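Local structure of putative molybdenum carrier protein (Syntrophus aciditrophicus SB, 3IMK) at residues His105-Leu108 with Asp109-Ser112; Thr118-Asn121 with Ser122-Val125; Asp151-Glu154 with Val155-Ala158. The protein is of unknown function, though as a member of the circularly permuted YpsA group of the SLOG clan it may bind a small ligand or carry molybdenum. All coordinates share one frame; numbering follows the deposited sequence.

Contact 1 of 3, residues His105-Leu108 with Asp109-Ser112; sequences HIDL and DRIS
Asp-109 meets Asp-107 through its backbone: Asp-109 N donates to Asp-107 OD1 over 2.9 Å, with an N-H...O angle of 152°. This bond closes an Asx turn. The donor arrives on the anti side of the carboxylate and tilted out of its plane. With chi1 at 180°, the Asp-107 carboxylate lies beside its own carbonyl carbon, which brings it over the residues that follow. Asp-107 OD1 also accepts from Gly-83 N, so two backbone donors grip this one oxygen.

At Arg-110 a beta turn is superposed on the Asx turn. Arg-110 N donates to Asp-107 O at 2.8 Å, and the backbone angles of Leu-108 and Asp-109 fit type I. The two side chains run alongside each other in the same direction, Arg-110 CG lying 3.4 Å from Asp-107 OD2. The charged ends do not touch; a water spans them, donating to Asp-107 OD2 and accepting from Arg-110 NH1, which it meets at the guanidinium edge. Carboxylate and guanidinium planes stand 76° apart.

Ile-111 N adds a weak bond to Asp-107 O, 3.2 Å long. Ile-111 CG2 comes within 3.9 Å of Ile-106 CG2, the two side chains crossing at a slant, while a second water donates to both Leu-108 O and Ile-111 O.

Ser-112 then N-caps the next helix, its OG bonded to Asp-115 N. The turn thus joins edge strand 103-107, hydrogen-bonded to strand 76-81, to helix 113-126, where Ala-116 receives both Ile-106 and Ile-111.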
# COMPACT_ATOMS: atom_id res chain seq x y z
N HIS A 105 -2.01 4.80 9.11
CA HIS A 105 -1.86 5.90 8.19
C HIS A 105 -0.61 6.71 8.60
O HIS A 105 -0.58 7.25 9.70
CB HIS A 105 -3.09 6.85 8.25
CG HIS A 105 -2.89 8.13 7.48
ND1 HIS A 105 -3.50 9.32 7.82
CD2 HIS A 105 -2.16 8.37 6.36
CE1 HIS A 105 -3.12 10.26 6.95
NE2 HIS A 105 -2.33 9.70 6.05
N ILE A 106 0.35 6.77 7.68
CA ILE A 106 1.54 7.61 7.78
C ILE A 106 1.29 8.86 6.94
O ILE A 106 1.18 8.78 5.72
CB ILE A 106 2.80 6.88 7.32
CG1 ILE A 106 3.10 5.71 8.25
CG2 ILE A 106 4.01 7.82 7.22
CD1 ILE A 106 3.34 6.08 9.77
N ASP A 107 1.28 10.03 7.59
CA ASP A 107 1.16 11.33 6.95
C ASP A 107 2.59 11.92 6.94
O ASP A 107 3.10 12.38 7.96
CB ASP A 107 0.17 12.21 7.71
CG ASP A 107 0.02 13.58 7.09
OD1 ASP A 107 0.82 13.98 6.20
OD2 ASP A 107 -0.95 14.29 7.45
N LEU A 108 3.22 11.89 5.77
CA LEU A 108 4.60 12.32 5.62
C LEU A 108 4.74 13.82 5.59
O LEU A 108 5.87 14.31 5.45
CB LEU A 108 5.23 11.65 4.38
CG LEU A 108 5.50 10.17 4.52
CD1 LEU A 108 6.04 9.59 3.21
CD2 LEU A 108 6.42 9.81 5.67
N ASP A 109 3.65 14.56 5.82
CA ASP A 109 3.79 15.98 6.22
C ASP A 109 3.93 16.17 7.74
O ASP A 109 4.27 17.27 8.19
CB ASP A 109 2.61 16.83 5.75
CG ASP A 109 2.63 17.13 4.26
OD1 ASP A 109 3.63 16.85 3.55
OD2 ASP A 109 1.61 17.68 3.76
N ARG A 110 3.65 15.11 8.51
CA ARG A 110 3.62 15.22 9.96
C ARG A 110 4.75 14.46 10.64
O ARG A 110 5.07 14.74 11.80
CB ARG A 110 2.28 14.70 10.51
CG ARG A 110 1.06 15.43 9.97
CD ARG A 110 0.62 16.57 10.81
NE ARG A 110 1.60 17.65 10.86
CZ ARG A 110 1.72 18.63 9.96
NH1 ARG A 110 0.91 18.72 8.90
NH2 ARG A 110 2.68 19.55 10.12
N ILE A 111 5.33 13.49 9.94
CA ILE A 111 6.38 12.63 10.52
C ILE A 111 7.46 12.45 9.45
O ILE A 111 7.15 12.29 8.27
CB ILE A 111 5.75 11.26 10.96
CG1 ILE A 111 6.74 10.46 11.80
CG2 ILE A 111 5.18 10.48 9.80
CD1 ILE A 111 6.09 9.21 12.47
N SER A 112 8.71 12.36 9.88
CA SER A 112 9.80 12.06 8.94
C SER A 112 9.77 10.61 8.46
O SER A 112 9.23 9.76 9.11
CB SER A 112 11.15 12.36 9.60
OG SER A 112 11.39 11.44 10.66
O HOH W 1 -0.94 17.01 7.54
O HOH W 2 8.14 12.80 5.67

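Contact 2 of 3, residues Thr118-Asn121 with Ser122-Val125; sequences TLIN and SWTV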
# COMPACT_ATOMS: atom_id res chain seq x y z
N THR A 118 10.07 3.45 11.87
CA THR A 118 9.99 2.88 13.24
C THR A 118 8.56 2.52 13.62
O THR A 118 8.28 1.41 14.14
CB THR A 118 10.59 3.81 14.24
OG1 THR A 118 11.98 3.94 13.92
CG2 THR A 118 10.44 3.31 15.72
N LEU A 119 7.64 3.44 13.37
CA LEU A 119 6.23 3.15 13.62
C LEU A 119 5.70 1.95 12.85
O LEU A 119 4.90 1.15 13.37
CB LEU A 119 5.33 4.37 13.36
CG LEU A 119 5.05 5.33 14.52
CD1 LEU A 119 6.20 5.63 15.44
CD2 LEU A 119 4.37 6.61 14.02
N ILE A 120 6.04 1.85 11.56
CA ILE A 120 5.60 0.74 10.74
C ILE A 120 6.18 -0.58 11.28
O ILE A 120 5.51 -1.62 11.30
CB ILE A 120 5.97 0.95 9.23
CG1 ILE A 120 5.36 2.25 8.68
CG2 ILE A 120 5.52 -0.28 8.39
CD1 ILE A 120 5.94 2.71 7.33
N ASN A 121 7.43 -0.55 11.68
CA ASN A 121 8.04 -1.75 12.27
C ASN A 121 7.27 -2.19 13.53
O ASN A 121 6.96 -3.38 13.70
CB ASN A 121 9.52 -1.46 12.55
CG ASN A 121 10.25 -2.60 13.22
OD1 ASN A 121 10.06 -2.82 14.41
ND2 ASN A 121 11.12 -3.27 12.48
N SER A 122 6.98 -1.27 14.44
CA SER A 122 6.28 -1.62 15.67
C SER A 122 4.89 -2.20 15.34
O SER A 122 4.44 -3.21 15.91
CB SER A 122 6.15 -0.37 16.52
OG SER A 122 7.43 0.08 16.95
N TRP A 123 4.20 -1.58 14.37
CA TRP A 123 2.85 -1.96 14.03
C TRP A 123 2.81 -3.33 13.34
O TRP A 123 1.97 -4.18 13.63
CB TRP A 123 2.23 -0.86 13.13
CG TRP A 123 0.91 -1.16 12.46
CD1 TRP A 123 -0.31 -1.16 13.04
CD2 TRP A 123 0.71 -1.45 11.09
NE1 TRP A 123 -1.28 -1.45 12.09
CE2 TRP A 123 -0.66 -1.62 10.88
CE3 TRP A 123 1.58 -1.55 9.99
CZ2 TRP A 123 -1.19 -1.92 9.64
CZ3 TRP A 123 1.05 -1.84 8.75
CH2 TRP A 123 -0.31 -2.05 8.60
N THR A 124 3.67 -3.51 12.34
CA THR A 124 3.69 -4.81 11.61
C THR A 124 4.05 -5.95 12.55
O THR A 124 3.44 -7.03 12.52
CB THR A 124 4.63 -4.82 10.37
OG1 THR A 124 5.95 -4.43 10.74
CG2 THR A 124 4.08 -3.96 9.26
N VAL A 125 5.07 -5.77 13.38
CA VAL A 125 5.52 -6.89 14.24
C VAL A 125 4.44 -7.18 15.30
O VAL A 125 4.08 -8.34 15.55
CB VAL A 125 6.87 -6.61 14.90
CG1 VAL A 125 7.21 -7.72 16.00
CG2 VAL A 125 7.94 -6.53 13.83
O HOH W 3 10.16 -0.47 15.87
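Asn-121 and Ser-122 are clipped together on the solvent side of their helix by one water. The amide oxygen Asn-121 OD1 accepts a hydrogen bond from this water, 2.8 Å away, and Ser-122 OG donates to the same water at 3.0 Å. Ser-122 N is itself bonded to Thr-118 O at 3.0 Å, while Asn-121 O receives Val-125 N, over 3.1 Å, one turn further on.

Ile-120, on the inner side, meets Thr-124 through both backbone and side chain. Ile-120 O accepts from two donors: Thr-124 N at 2.8 Å with a nearly straight N-H...O angle of 169°, and Thr-124 OG1 at 2.9 Å. They reach the oxygen from opposite faces of its carbonyl plane. The amide bond is one rung of the i to i+4 ladder of helix 113-126, which follows edge strand 103-107 in this alpha/beta fold; the hydroxyl bond is added to it. The same helix turns Ile-120 and Trp-123 onto Leu-104 of that strand, and Leu-152 of helix 145-157 packs against Ile-120.

Chi1 of 55° sets the threonine hydroxyl between its backbone N and carbonyl carbon, where it can bend back to Ile-120 O of the preceding turn, which gives the buried hydroxyl an acceptor. A valine in place of Thr-124 would probably leave Ile-120 O with the amide as its single donor here and put a methyl against that oxygen. The methyl branches also approach, Ile-120 CG2 lying 4.0 Å from Thr-124 CG2.

Contact 3 of 3, residues Asp151-Glu154 with Val155-Ala158; sequences DLLE and VFLA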
# COMPACT_ATOMS: atom_id res chain seq x y z
N ASP A 151 11.09 5.68 -0.71
CA ASP A 151 12.11 6.07 0.26
C ASP A 151 11.71 5.54 1.64
O ASP A 151 12.55 5.05 2.38
CB ASP A 151 12.25 7.60 0.30
CG ASP A 151 12.86 8.21 -0.93
OD1 ASP A 151 13.42 7.47 -1.75
OD2 ASP A 151 12.77 9.48 -1.07
N LEU A 152 10.42 5.62 1.97
CA LEU A 152 9.93 5.11 3.25
C LEU A 152 10.14 3.59 3.36
O LEU A 152 10.60 3.07 4.39
CB LEU A 152 8.43 5.47 3.41
CG LEU A 152 7.72 4.92 4.66
CD1 LEU A 152 8.44 5.37 5.93
CD2 LEU A 152 6.28 5.43 4.64
N LEU A 153 9.73 2.86 2.33
CA LEU A 153 9.88 1.41 2.35
C LEU A 153 11.35 0.99 2.42
O LEU A 153 11.68 -0.02 3.08
CB LEU A 153 9.14 0.78 1.16
CG LEU A 153 7.61 0.93 1.19
CD1 LEU A 153 6.99 0.38 -0.12
CD2 LEU A 153 6.99 0.30 2.41
N GLU A 154 12.21 1.76 1.77
CA GLU A 154 13.64 1.47 1.88
C GLU A 154 14.14 1.54 3.32
O GLU A 154 14.94 0.72 3.74
CB GLU A 154 14.44 2.36 0.96
CG GLU A 154 14.26 1.97 -0.53
CD GLU A 154 15.07 0.71 -1.00
OE1 GLU A 154 16.05 0.30 -0.32
OE2 GLU A 154 14.73 0.19 -2.10
N VAL A 155 13.69 2.54 4.06
CA VAL A 155 14.13 2.64 5.48
C VAL A 155 13.50 1.53 6.30
O VAL A 155 14.17 0.92 7.14
CB VAL A 155 13.83 4.05 6.10
CG1 VAL A 155 14.26 4.09 7.58
CG2 VAL A 155 14.50 5.17 5.26
N PHE A 156 12.21 1.25 6.04
CA PHE A 156 11.51 0.18 6.74
C PHE A 156 12.10 -1.21 6.52
O PHE A 156 12.27 -1.96 7.49
CB PHE A 156 9.99 0.27 6.38
CG PHE A 156 9.17 -0.91 6.82
CD1 PHE A 156 9.24 -1.38 8.12
CD2 PHE A 156 8.28 -1.49 5.96
CE1 PHE A 156 8.50 -2.51 8.50
CE2 PHE A 156 7.50 -2.58 6.34
CZ PHE A 156 7.62 -3.08 7.62
N LEU A 157 12.40 -1.57 5.27
CA LEU A 157 12.75 -2.99 4.89
C LEU A 157 14.08 -3.20 4.17
O LEU A 157 14.44 -4.35 3.87
CB LEU A 157 11.70 -3.57 3.97
CG LEU A 157 10.36 -3.87 4.61
CD1 LEU A 157 9.34 -4.26 3.53
CD2 LEU A 157 10.52 -4.93 5.72
N ALA A 158 14.78 -2.12 3.87
CA ALA A 158 16.11 -2.20 3.26
C ALA A 158 17.12 -1.52 4.19
O ALA A 158 16.96 -1.53 5.42
CB ALA A 158 16.10 -1.53 1.89
OXT ALA A 158 18.13 -0.94 3.75
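Phe-156 and Leu-153 pack three residues apart, and the phenylalanine can be followed outward from its root. Its CB sits over the carbonyls of the preceding turn, 3.5 Å from Leu-152 O and 3.7 Å from Leu-153 O. The ring carbon CG lies anti to the backbone N, chi1 169°, which leads the ring away from residues 151-154. At the next position CD2 finds Leu-153 CD2 at 4.2 Å; that methyl lies near the ring plane, so it meets an edge, the two side chains crossing obliquely. One face of the ring is approached by Leu-157 CG, 3.4 Å above the plane and offset toward the rim. At the far end CE1 lies by Asn-121 and CZ reaches Ile-120, both of helix 113-126, and Pro-6 also packs on the side chain.

The helix concerned, 145-157, is the last of the alpha/beta fold and follows strand 131-135 of the parallel sheet. It packs on helix 113-126 through Leu-152 and Val-155, and on Phe-26 of helix 19-29 through Leu-153 and Leu-157.

Glu-154 adds a polar tie on that second flank: OE2 makes a salt bridge with Lys-29 and accepts a hydrogen bond from His-30. The backbone at Phe-156 is regular, Phe-156 N donating to Leu-152 O at 2.9 Å in the carbonyl plane. At the chain terminus the bond is more bent: Ala-158 N reaches Glu-154 O at 2.8 Å with an N-H...O angle of 136°, from above the carbonyl plane.

How the contacts relate
Contacts 1 and 2 follow one another from edge strand 103-107 into helix 113-126, their centres about 14 Å apart, and touch where Ile-111 CD1 comes 3.5 Å from Leu-119 CD2. Contacts 2 and 3 are closer, about 12 Å between centres: Phe-156 CZ reaches Ile-120 CG2 at 3.6 Å, and its ring also touches Thr-124. Leu-152 CD2 links all three, lying 3.8 Å from Ile-120 CD1 and 4.2 Å from Ile-106 CG2. None contributes a residue to the polyether pocket, which includes Trp-37 and Lys-69. Bound glycerol, probably from the crystallisation liquor, lies about 3 Å from the side chain of Asp-107, and glycerol is also found about 4 Å from that of Leu-119.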